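PDB 3RJA: carbohydrate oxidase from Microdochium nivale, which oxidises the C1 hydroxyl of mono-, oligo- and polysaccharides to the corresponding lactone, using FAD and reducing molecular oxygen to hydrogen peroxide. Local coordinates for residues A[116-121]-A[295-299]; A[316-322]-A[388-394]; A[357-362]-A[382-386]. One frame throughout, in Å; residues are numbered along the deposited sequence. Where two conformers were deposited one is given.

Contact 1 of 3, residues A[116-121]-A[295-299]; sequences ATVLND and WIESV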
loop_
_atom_site.group_PDB
_atom_site.type_symbol
_atom_site.label_atom_id
_atom_site.label_comp_id
_atom_site.label_asym_id
_atom_site.label_seq_id
_atom_site.Cartn_x
_atom_site.Cartn_y
_atom_site.Cartn_z
ATOM N N ALA A 116 13.226 -3.454 -6.921
ATOM C CA ALA A 116 14.366 -3.029 -6.094
ATOM C C ALA A 116 15.635 -3.754 -6.508
ATOM O O ALA A 116 16.716 -3.164 -6.520
ATOM C CB ALA A 116 14.100 -3.237 -4.632
ATOM N N THR A 117 15.515 -5.039 -6.817
ATOM C CA THR A 117 16.690 -5.828 -7.227
ATOM C C THR A 117 17.316 -5.312 -8.513
ATOM O O THR A 117 18.526 -5.091 -8.564
ATOM C CB THR A 117 16.349 -7.313 -7.388
ATOM O OG1 THR A 117 15.964 -7.822 -6.111
ATOM C CG2 THR A 117 17.597 -8.085 -7.868
ATOM N N VAL A 118 16.484 -5.107 -9.534
ATOM C CA VAL A 118 16.931 -4.623 -10.842
ATOM C C VAL A 118 17.524 -3.232 -10.722
ATOM O O VAL A 118 18.637 -3.008 -11.186
ATOM C CB VAL A 118 15.813 -4.672 -11.944
ATOM C CG1 VAL A 118 16.335 -4.135 -13.303
ATOM C CG2 VAL A 118 15.297 -6.101 -12.129
ATOM N N LEU A 119 16.828 -2.308 -10.071
ATOM C CA LEU A 119 17.369 -0.948 -9.933
ATOM C C LEU A 119 18.693 -0.921 -9.143
ATOM O O LEU A 119 19.617 -0.179 -9.491
ATOM C CB LEU A 119 16.358 0.006 -9.259
ATOM C CG LEU A 119 15.092 0.473 -9.993
ATOM C CD1 LEU A 119 14.291 1.411 -9.053
ATOM C CD2 LEU A 119 15.378 1.192 -11.357
ATOM N N ASN A 120 18.796 -1.722 -8.084
ATOM C CA ASN A 120 20.076 -1.792 -7.346
ATOM C C ASN A 120 21.243 -2.423 -8.163
ATOM O O ASN A 120 22.283 -1.803 -8.388
ATOM C CB ASN A 120 19.910 -2.554 -6.034
ATOM C CG ASN A 120 21.198 -2.628 -5.260
ATOM O OD1 ASN A 120 21.895 -3.659 -5.302
ATOM N ND2 ASN A 120 21.562 -1.530 -4.600
ATOM N N ASP A 121 21.034 -3.650 -8.609
ATOM C CA ASP A 121 22.091 -4.487 -9.157
ATOM C C ASP A 121 22.517 -3.985 -10.541
ATOM O O ASP A 121 23.693 -3.983 -10.878
ATOM C CB ASP A 121 21.607 -5.944 -9.269
ATOM C CG ASP A 121 21.398 -6.623 -7.913
ATOM O OD1 ASP A 121 21.614 -6.011 -6.847
ATOM O OD2 ASP A 121 20.993 -7.803 -7.915
ATOM N N TRP A 295 21.776 -0.597 1.094
ATOM C CA TRP A 295 20.445 -0.596 0.502
ATOM C C TRP A 295 19.859 -2.000 0.266
ATOM O O TRP A 295 18.809 -2.335 0.824
ATOM C CB TRP A 295 20.419 0.166 -0.831
ATOM C CG TRP A 295 19.038 0.169 -1.405
ATOM C CD1 TRP A 295 18.619 -0.465 -2.533
ATOM C CD2 TRP A 295 17.878 0.822 -0.849
ATOM N NE1 TRP A 295 17.267 -0.237 -2.734
ATOM C CE2 TRP A 295 16.789 0.544 -1.711
ATOM C CE3 TRP A 295 17.661 1.618 0.281
ATOM C CZ2 TRP A 295 15.494 1.054 -1.485
ATOM C CZ3 TRP A 295 16.372 2.142 0.507
ATOM C CH2 TRP A 295 15.302 1.862 -0.380
ATOM N N ILE A 296 20.520 -2.806 -0.574
ATOM C CA ILE A 296 19.920 -4.092 -0.965
ATOM C C ILE A 296 19.747 -5.019 0.249
ATOM O O ILE A 296 18.768 -5.778 0.365
ATOM C CB ILE A 296 20.664 -4.770 -2.177
ATOM C CG1 ILE A 296 19.782 -5.827 -2.849
ATOM C CG2 ILE A 296 22.024 -5.371 -1.766
ATOM C CD1 ILE A 296 18.425 -5.310 -3.377
ATOM N N GLU A 297 20.692 -4.917 1.173
ATOM C CA GLU A 297 20.607 -5.648 2.421
ATOM C C GLU A 297 19.407 -5.224 3.246
ATOM O O GLU A 297 18.760 -6.081 3.858
ATOM C CB GLU A 297 21.896 -5.477 3.221
ATOM C CG GLU A 297 23.068 -6.282 2.637
ATOM C CD GLU A 297 24.414 -5.916 3.256
ATOM O OE1 GLU A 297 24.526 -4.850 3.928
ATOM O OE2 GLU A 297 25.376 -6.695 3.044
ATOM N N SER A 298 19.097 -3.915 3.260
ATOM C CA SER A 298 17.924 -3.438 4.007
ATOM C C SER A 298 16.643 -3.976 3.367
ATOM O O SER A 298 15.710 -4.360 4.066
ATOM C CB SER A 298 17.879 -1.897 4.105
ATOM O OG SER A 298 17.552 -1.305 2.851
ATOM N N VAL A 299 16.604 -4.036 2.040
ATOM C CA VAL A 299 15.449 -4.646 1.364
ATOM C C VAL A 299 15.185 -6.090 1.832
ATOM O O VAL A 299 14.038 -6.455 2.159
ATOM C CB VAL A 299 15.548 -4.580 -0.165
ATOM C CG1 VAL A 299 14.192 -5.033 -0.825
ATOM C CG2 VAL A 299 15.872 -3.172 -0.600
HETATM O O HOH W 1 16.704 -0.657 -5.490
#
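I296 pushes its branched side chain against the flat amide of N120, and each of its carbons has a neighbour on the other helix. CB comes first: it lies 3.8 Å from N120 CG, and CG2 borders the same amide group. CG1 is anti to the backbone N (chi1 -161°), which sends the longer branch to the facing helix. CD1, at its tip, settles 4.1 Å from N120 CB and also near the A116 carbonyl and the backbone of T117. A branched aliphatic residue suits this place because both of its arms have something to touch. The helices involved are 112-123 of the FAD-binding region and 295-301 after the edge strand 286-293 of the eight-stranded antiparallel sheet; their segments here run nearly antiparallel (166°), with axes 10.5 Å apart. Such spacing agrees with apolar contacts that are few: A116, whose small side chain points toward the other helix, meets V299 with A116 CB 4.2 Å from V299 CG1. A water joins the pair beside W295, donating to A116 O at 2.7 Å and accepting from W295 NE1 at 2.8 Å, which gives the buried indole N-H a partner. With an alanine here in place of N120, I296 would probably lose the amide group that covers its CB, and a gap would be likely to open beside the indole edge. One turn on, S298 OG donates to W295 O at 2.6 Å, in the carbonyl plane on a lone pair, while V299 N bonds to the same oxygen.

Contact 2 of 3, residues A[316-322]-A[388-394]; sequences VENFYAK and FYDRYDN. With ABL ((2R,3R,4R,5R)-4,5-dihydroxy-2-(hydroxymethyl)-6-oxopiperidin-3-yl beta-D-glucopyranoside), chain G.
E317 OE1 is gripped by two donors across the strand pair: R391 NH1 at 2.7 Å, in a salt bridge, and Y389 OH at 2.8 Å. They arrive from opposite faces of the carboxylate, each well out of its plane, so OE1 is sandwiched between them. R391 reaches this point through a bend at chi3 (78°), which turns its guanidinium across the carboxylate at 84° between planes. The edge of the same group also serves the sugar analogue ABL: NH1 donates to O2 at 2.8 Å, and NH2 gives an almost straight bond to O3 at 3.1 Å. Arginine fits because one planar cation can hold a carboxylate and two adjacent hydroxyls together. Y389 OH is shared as well, accepting from ABL O6A at 3.0 Å while it donates to E317. Its ring forms an offset stack with F319, centroids 4.5 Å apart and planes at 15°, and places OH over the middle of the phenyl face; F354 stacks on Y389 too. Strands 318-326 and 384-392 pair antiparallel here in the large sheet, with D390 and Y320 exchanging backbone bonds. F319, A321, Y389 and R391 lie on the substrate side, whereas Y320, K322, F388 and D390 face the side covered by helix 403-414. Beyond the strands, N394 ND2 donates to V316 O at 2.9 Å and ties together the loops that flank them. E317 lines the pocket without a hydrogen bond to the analogue, and probably serves by fixing an arginine and a tyrosine that offer ready-oriented groups to both units of the disaccharide-like ligand.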
loop_
_atom_site.group_PDB
_atom_site.type_symbol
_atom_site.label_atom_id
_atom_site.label_comp_id
_atom_site.label_asym_id
_atom_site.label_seq_id
_atom_site.Cartn_x
_atom_site.Cartn_y
_atom_site.Cartn_z
ATOM N N VAL A 316 -0.072 -17.309 0.082
ATOM C CA VAL A 316 -1.354 -16.660 0.324
ATOM C C VAL A 316 -1.611 -16.654 1.803
ATOM O O VAL A 316 -0.975 -17.407 2.554
ATOM C CB VAL A 316 -2.522 -17.388 -0.399
ATOM C CG1 VAL A 316 -2.326 -17.341 -1.938
ATOM C CG2 VAL A 316 -2.661 -18.850 0.099
ATOM N N GLU A 317 -2.543 -15.793 2.217
ATOM C CA GLU A 317 -2.936 -15.691 3.609
ATOM C C GLU A 317 -4.448 -15.593 3.676
ATOM O O GLU A 317 -5.121 -15.393 2.653
ATOM C CB GLU A 317 -2.280 -14.462 4.282
ATOM C CG GLU A 317 -0.743 -14.488 4.215
ATOM C CD GLU A 317 -0.062 -13.298 4.929
ATOM O OE1 GLU A 317 -0.695 -12.566 5.721
ATOM O OE2 GLU A 317 1.120 -13.082 4.660
ATOM N N ASN A 318 -4.973 -15.699 4.892
ATOM C CA ASN A 318 -6.411 -15.792 5.101
ATOM C C ASN A 318 -6.816 -14.833 6.233
ATOM O O ASN A 318 -6.592 -15.127 7.418
ATOM C CB ASN A 318 -6.762 -17.252 5.450
ATOM C CG ASN A 318 -8.235 -17.458 5.708
ATOM O OD1 ASN A 318 -9.085 -16.756 5.159
ATOM N ND2 ASN A 318 -8.551 -18.427 6.568
ATOM N N PHE A 319 -7.402 -13.684 5.891
ATOM C CA PHE A 319 -7.383 -12.608 6.873
ATOM C C PHE A 319 -8.385 -11.492 6.635
ATOM O O PHE A 319 -9.062 -11.429 5.594
ATOM C CB PHE A 319 -5.953 -11.995 6.917
ATOM C CG PHE A 319 -5.594 -11.193 5.658
ATOM C CD1 PHE A 319 -5.065 -11.825 4.535
ATOM C CD2 PHE A 319 -5.793 -9.816 5.617
ATOM C CE1 PHE A 319 -4.741 -11.083 3.386
ATOM C CE2 PHE A 319 -5.466 -9.061 4.472
ATOM C CZ PHE A 319 -4.950 -9.681 3.371
ATOM N N TYR A 320 -8.462 -10.614 7.630
ATOM C CA TYR A 320 -9.196 -9.383 7.545
ATOM C C TYR A 320 -8.271 -8.280 8.053
ATOM O O TYR A 320 -7.413 -8.520 8.924
ATOM C CB TYR A 320 -10.454 -9.434 8.407
ATOM C CG TYR A 320 -11.286 -8.168 8.320
ATOM C CD1 TYR A 320 -11.729 -7.672 7.079
ATOM C CD2 TYR A 320 -11.642 -7.475 9.462
ATOM C CE1 TYR A 320 -12.501 -6.526 6.991
ATOM C CE2 TYR A 320 -12.413 -6.330 9.392
ATOM C CZ TYR A 320 -12.838 -5.854 8.158
ATOM O OH TYR A 320 -13.594 -4.699 8.112
ATOM N N ALA A 321 -8.434 -7.080 7.506
ATOM C CA ALA A 321 -7.572 -5.959 7.859
ATOM C C ALA A 321 -8.377 -4.644 7.823
ATOM O O ALA A 321 -9.404 -4.533 7.117
ATOM C CB ALA A 321 -6.374 -5.894 6.893
ATOM N N LYS A 322 -7.898 -3.652 8.570
ATOM C CA LYS A 322 -8.521 -2.345 8.630
ATOM C C LYS A 322 -7.413 -1.326 8.758
ATOM O O LYS A 322 -6.277 -1.691 9.050
ATOM C CB LYS A 322 -9.473 -2.241 9.828
ATOM C CG LYS A 322 -10.746 -3.080 9.716
ATOM C CD LYS A 322 -11.798 -2.736 10.839
ATOM C CE LYS A 322 -12.718 -1.541 10.488
ATOM N NZ LYS A 322 -13.774 -1.998 9.500
ATOM N N PHE A 388 -4.316 -2.567 11.106
ATOM C CA PHE A 388 -4.904 -3.596 11.950
ATOM C C PHE A 388 -5.061 -4.825 11.066
ATOM O O PHE A 388 -5.615 -4.726 9.970
ATOM C CB PHE A 388 -6.318 -3.185 12.396
ATOM C CG PHE A 388 -6.379 -1.962 13.277
ATOM C CD1 PHE A 388 -6.179 -2.062 14.663
ATOM C CD2 PHE A 388 -6.682 -0.731 12.731
ATOM C CE1 PHE A 388 -6.259 -0.933 15.481
ATOM C CE2 PHE A 388 -6.770 0.410 13.529
ATOM C CZ PHE A 388 -6.559 0.311 14.915
ATOM N N TYR A 389 -4.589 -5.976 11.530
ATOM C CA TYR A 389 -4.499 -7.204 10.687
ATOM C C TYR A 389 -4.876 -8.416 11.548
ATOM O O TYR A 389 -4.371 -8.548 12.655
ATOM C CB TYR A 389 -3.075 -7.389 10.204
ATOM C CG TYR A 389 -2.865 -8.190 8.924
ATOM C CD1 TYR A 389 -2.845 -7.554 7.685
ATOM C CD2 TYR A 389 -2.615 -9.572 8.954
ATOM C CE1 TYR A 389 -2.609 -8.251 6.512
ATOM C CE2 TYR A 389 -2.363 -10.283 7.760
ATOM C CZ TYR A 389 -2.366 -9.596 6.551
ATOM O OH TYR A 389 -2.139 -10.248 5.360
ATOM N N ASP A 390 -5.741 -9.273 11.015
ATOM C CA ASP A 390 -6.375 -10.365 11.738
ATOM C C ASP A 390 -6.304 -11.636 10.873
ATOM O O ASP A 390 -7.075 -11.807 9.929
ATOM C CB ASP A 390 -7.819 -9.969 11.998
ATOM C CG ASP A 390 -8.549 -10.927 12.913
ATOM O OD1 ASP A 390 -7.917 -11.914 13.386
ATOM O OD2 ASP A 390 -9.777 -10.688 13.127
ATOM N N ARG A 391 -5.367 -12.516 11.193
ATOM C CA ARG A 391 -5.063 -13.631 10.301
ATOM C C ARG A 391 -5.270 -15.061 10.878
ATOM O O ARG A 391 -4.651 -15.439 11.860
ATOM C CB ARG A 391 -3.632 -13.501 9.763
ATOM C CG ARG A 391 -3.232 -14.679 8.893
ATOM C CD ARG A 391 -1.908 -14.489 8.200
ATOM N NE ARG A 391 -0.732 -14.713 9.045
ATOM C CZ ARG A 391 0.392 -13.965 8.984
ATOM N NH1 ARG A 391 0.494 -12.878 8.170
ATOM N NH2 ARG A 391 1.425 -14.275 9.764
ATOM N N TYR A 392 -6.109 -15.842 10.198
ATOM C CA TYR A 392 -6.298 -17.259 10.474
ATOM C C TYR A 392 -5.414 -18.119 9.560
ATOM O O TYR A 392 -4.838 -17.626 8.563
ATOM C CB TYR A 392 -7.763 -17.625 10.284
ATOM C CG TYR A 392 -8.664 -17.166 11.413
ATOM C CD1 TYR A 392 -9.066 -15.829 11.510
ATOM C CD2 TYR A 392 -9.111 -18.074 12.397
ATOM C CE1 TYR A 392 -9.895 -15.397 12.531
ATOM C CE2 TYR A 392 -9.934 -17.662 13.434
ATOM C CZ TYR A 392 -10.320 -16.329 13.503
ATOM O OH TYR A 392 -11.145 -15.918 14.505
ATOM N N ASP A 393 -5.272 -19.393 9.916
ATOM C CA ASP A 393 -4.505 -20.325 9.090
ATOM C C ASP A 393 -5.251 -20.556 7.775
ATOM O O ASP A 393 -6.472 -20.400 7.703
ATOM C CB ASP A 393 -4.311 -21.658 9.820
ATOM C CG ASP A 393 -3.440 -21.528 11.030
ATOM O OD1 ASP A 393 -2.521 -20.679 11.015
ATOM O OD2 ASP A 393 -3.682 -22.283 12.001
ATOM N N ASN A 394 -4.516 -20.947 6.746
ATOM C CA ASN A 394 -5.125 -21.159 5.438
ATOM C C ASN A 394 -6.066 -22.357 5.367
ATOM O O ASN A 394 -6.912 -22.402 4.495
ATOM C CB ASN A 394 -4.056 -21.214 4.336
ATOM C CG ASN A 394 -3.373 -19.860 4.137
ATOM O OD1 ASN A 394 -3.913 -18.817 4.541
ATOM N ND2 ASN A 394 -2.176 -19.876 3.537
HETATM C C1A ABL G . 1.953 -4.640 5.463
HETATM O O1A ABL G . 1.565 -3.572 4.937
HETATM C C2A ABL G . 3.099 -4.644 6.495
HETATM O O2A ABL G . 4.014 -3.614 6.124
HETATM C C3A ABL G . 3.827 -6.007 6.607
HETATM O O3A ABL G . 4.630 -5.956 7.812
HETATM C C4A ABL G . 2.802 -7.114 6.764
HETATM O O1 ABL G . 3.435 -8.410 6.920
HETATM C C5A ABL G . 1.897 -7.160 5.484
HETATM N N5 ABL G . 1.358 -5.815 5.147
HETATM C C6A ABL G . 0.660 -8.079 5.662
HETATM O O6A ABL G . 0.167 -8.620 4.422
HETATM C C1 ABL G . 3.585 -8.975 8.254
HETATM C C2 ABL G . 3.676 -10.520 8.179
HETATM O O2 ABL G . 2.485 -11.016 7.558
HETATM C C3 ABL G . 3.863 -11.086 9.593
HETATM O O3 ABL G . 3.975 -12.508 9.575
HETATM C C4 ABL G . 5.107 -10.404 10.250
HETATM O O4 ABL G . 5.352 -10.892 11.562
HETATM C C5 ABL G . 4.908 -8.884 10.286
HETATM O O5 ABL G . 4.708 -8.424 8.927
HETATM C C6 ABL G . 6.073 -8.152 10.963
HETATM O O6 ABL G . 7.322 -8.443 10.424
HETATM O O HOH W 2 -3.032 -17.310 6.545
#

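Contact 3 of 3, residues A[357-362]-A[382-386]; sequences LDVHGG and KLWLI
Antiparallel strands 352-359 and 384-392 are neighbours near the middle of the eight-stranded sheet of this FAD-linked oxidase, and the contact lies at the start of strand 384-392, where L383 and W384 both face L326 of strand 318-326, on its other flank, a classic beta bulge. D358 and L385 form the hydrogen-bonded pair, with D358 N giving 2.8 Å to L385 O and L385 N returning a nearly straight bond to D358 O. The D358 carboxylate makes a salt bridge to R248, a residue of the sugar pocket, and so ties this pair to the substrate site. L357 with I386 and V359 with W384 are the non-hydrogen-bonded pairs, and these four side chains share one face of the sheet. There L357 and I386 lie side by side, L357 CD2 3.7 Å from I386 CG2. The broad indole of W384 spans two residues of the facing strand: its CZ3 is 3.7 Å from L357 CB and 4.0 Å from V359 CG2. Helix 223-239 packs on the V359 and W384 end of this patch, and its E234 takes up the indole NE1, so that the one polar atom of the ring is not left buried without a partner. Past V359 the chain leaves the ladder, and L383 O receives two donors, H360 N and G361 N, both at 2.8 Å, so that this carbonyl accepts two hydrogen bonds as the chain turns. Glycine suits position 361 because a CB would collide with K382 O, and the backbone angles of G362 likewise call for a residue without one. H360 binds at both ring nitrogens, NE2 meeting Y377 OH. With CG anti to the backbone N (chi1 173°), the imidazole reaches the K382 carbonyl, and ND1 donates to K382 O at 2.8 Å, the oxygen lying close to the ring plane.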
loop_
_atom_site.group_PDB
_atom_site.type_symbol
_atom_site.label_atom_id
_atom_site.label_comp_id
_atom_site.label_asym_id
_atom_site.label_seq_id
_atom_site.Cartn_x
_atom_site.Cartn_y
_atom_site.Cartn_z
ATOM N N LEU A 357 1.711 1.045 14.134
ATOM C CA LEU A 357 1.549 2.484 14.193
ATOM C C LEU A 357 2.761 3.134 13.515
ATOM O O LEU A 357 3.825 3.324 14.150
ATOM C CB LEU A 357 1.398 2.955 15.635
ATOM C CG LEU A 357 0.421 2.236 16.599
ATOM C CD1 LEU A 357 0.377 2.923 17.983
ATOM C CD2 LEU A 357 -0.989 2.112 16.080
ATOM N N ASP A 358 2.568 3.445 12.227
ATOM C CA ASP A 358 3.627 4.020 11.399
ATOM C C ASP A 358 3.718 5.534 11.538
ATOM O O ASP A 358 2.719 6.232 11.463
ATOM C CB ASP A 358 3.452 3.623 9.931
ATOM C CG ASP A 358 3.887 2.197 9.678
ATOM O OD1 ASP A 358 3.111 1.288 10.033
ATOM O OD2 ASP A 358 5.020 1.978 9.180
ATOM N N VAL A 359 4.941 6.020 11.743
ATOM C CA VAL A 359 5.209 7.448 11.800
ATOM C C VAL A 359 5.242 8.015 10.369
ATOM O O VAL A 359 6.279 8.020 9.679
ATOM C CB VAL A 359 6.471 7.726 12.643
ATOM C CG1 VAL A 359 6.886 9.184 12.573
ATOM C CG2 VAL A 359 6.215 7.302 14.114
ATOM N N HIS A 360 4.090 8.515 9.951
ATOM C CA HIS A 360 3.782 8.879 8.557
ATOM C C HIS A 360 4.036 10.366 8.359
ATOM O O HIS A 360 4.738 10.765 7.443
ATOM C CB HIS A 360 2.303 8.478 8.307
ATOM C CG HIS A 360 1.715 8.914 6.995
ATOM N ND1 HIS A 360 1.079 10.131 6.830
ATOM C CD2 HIS A 360 1.561 8.252 5.826
ATOM C CE1 HIS A 360 0.616 10.226 5.595
ATOM N NE2 HIS A 360 0.873 9.091 4.971
ATOM N N GLY A 361 3.493 11.191 9.250
ATOM C CA GLY A 361 3.684 12.623 9.178
ATOM C C GLY A 361 4.679 13.118 10.212
ATOM O O GLY A 361 5.567 12.361 10.655
ATOM N N GLY A 362 4.535 14.387 10.606
ATOM C CA GLY A 362 5.466 14.987 11.542
ATOM C C GLY A 362 6.329 16.016 10.835
ATOM O O GLY A 362 6.490 15.976 9.608
ATOM N N LYS A 382 -1.886 13.868 8.058
ATOM C CA LYS A 382 -2.019 12.790 9.072
ATOM C C LYS A 382 -0.659 12.342 9.562
ATOM O O LYS A 382 0.207 11.976 8.761
ATOM C CB LYS A 382 -2.787 11.571 8.533
ATOM C CG LYS A 382 -4.125 11.897 7.808
ATOM C CD LYS A 382 -5.091 12.734 8.707
ATOM C CE LYS A 382 -6.550 12.685 8.241
ATOM N NZ LYS A 382 -6.752 13.407 6.961
ATOM N N LEU A 383 -0.487 12.354 10.879
ATOM C CA LEU A 383 0.747 11.960 11.511
ATOM C C LEU A 383 0.884 10.441 11.548
ATOM O O LEU A 383 1.975 9.897 11.264
ATOM C CB LEU A 383 0.847 12.552 12.953
ATOM C CG LEU A 383 2.214 12.330 13.612
ATOM C CD1 LEU A 383 2.657 13.530 14.445
ATOM C CD2 LEU A 383 2.250 11.057 14.457
ATOM N N TRP A 384 -0.201 9.765 11.934
ATOM C CA TRP A 384 -0.203 8.304 12.073
ATOM C C TRP A 384 -0.860 7.597 10.883
ATOM O O TRP A 384 -1.952 7.971 10.456
ATOM C CB TRP A 384 -1.032 7.907 13.309
ATOM C CG TRP A 384 -0.407 8.285 14.637
ATOM C CD1 TRP A 384 -0.857 9.239 15.525
ATOM C CD2 TRP A 384 0.748 7.694 15.238
ATOM N NE1 TRP A 384 -0.045 9.280 16.637
ATOM C CE2 TRP A 384 0.950 8.341 16.491
ATOM C CE3 TRP A 384 1.648 6.695 14.835
ATOM C CZ2 TRP A 384 2.015 8.017 17.341
ATOM C CZ3 TRP A 384 2.707 6.364 15.693
ATOM C CH2 TRP A 384 2.882 7.032 16.927
ATOM N N LEU A 385 -0.217 6.552 10.395
ATOM C CA LEU A 385 -0.823 5.578 9.488
ATOM C C LEU A 385 -0.883 4.254 10.288
ATOM O O LEU A 385 0.137 3.776 10.787
ATOM C CB LEU A 385 0.020 5.400 8.208
ATOM C CG LEU A 385 -0.196 4.103 7.395
ATOM C CD1 LEU A 385 -1.606 3.983 6.859
ATOM C CD2 LEU A 385 0.760 3.988 6.250
ATOM N N ILE A 386 -2.070 3.673 10.402
ATOM C CA ILE A 386 -2.262 2.565 11.326
ATOM C C ILE A 386 -2.843 1.393 10.576
ATOM O O ILE A 386 -3.845 1.542 9.868
ATOM C CB ILE A 386 -3.203 2.967 12.505
ATOM C CG1 ILE A 386 -2.601 4.155 13.283
ATOM C CG2 ILE A 386 -3.509 1.763 13.426
ATOM C CD1 ILE A 386 -3.563 4.755 14.362
HETATM O O HOH W 3 0.858 1.076 9.131
#

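Along the chain, contact 1 closes before the other two open, while contact 3 lies wholly within the span between the segments of contact 2. Contacts 2 and 3 share strand 384-392, which pairs with 318-326 on one flank and 352-359 on the other, so their centres, 22 Å apart, mark two ends of the same central strand. Contact 1 stands apart, its centre about 28 Å from that of contact 2 and 25 Å from that of contact 3. It joins a helix of the FAD-binding region to one following the edge strand of that sheet, while contacts 2 and 3 hold together the sheet that carries much of the sugar pocket.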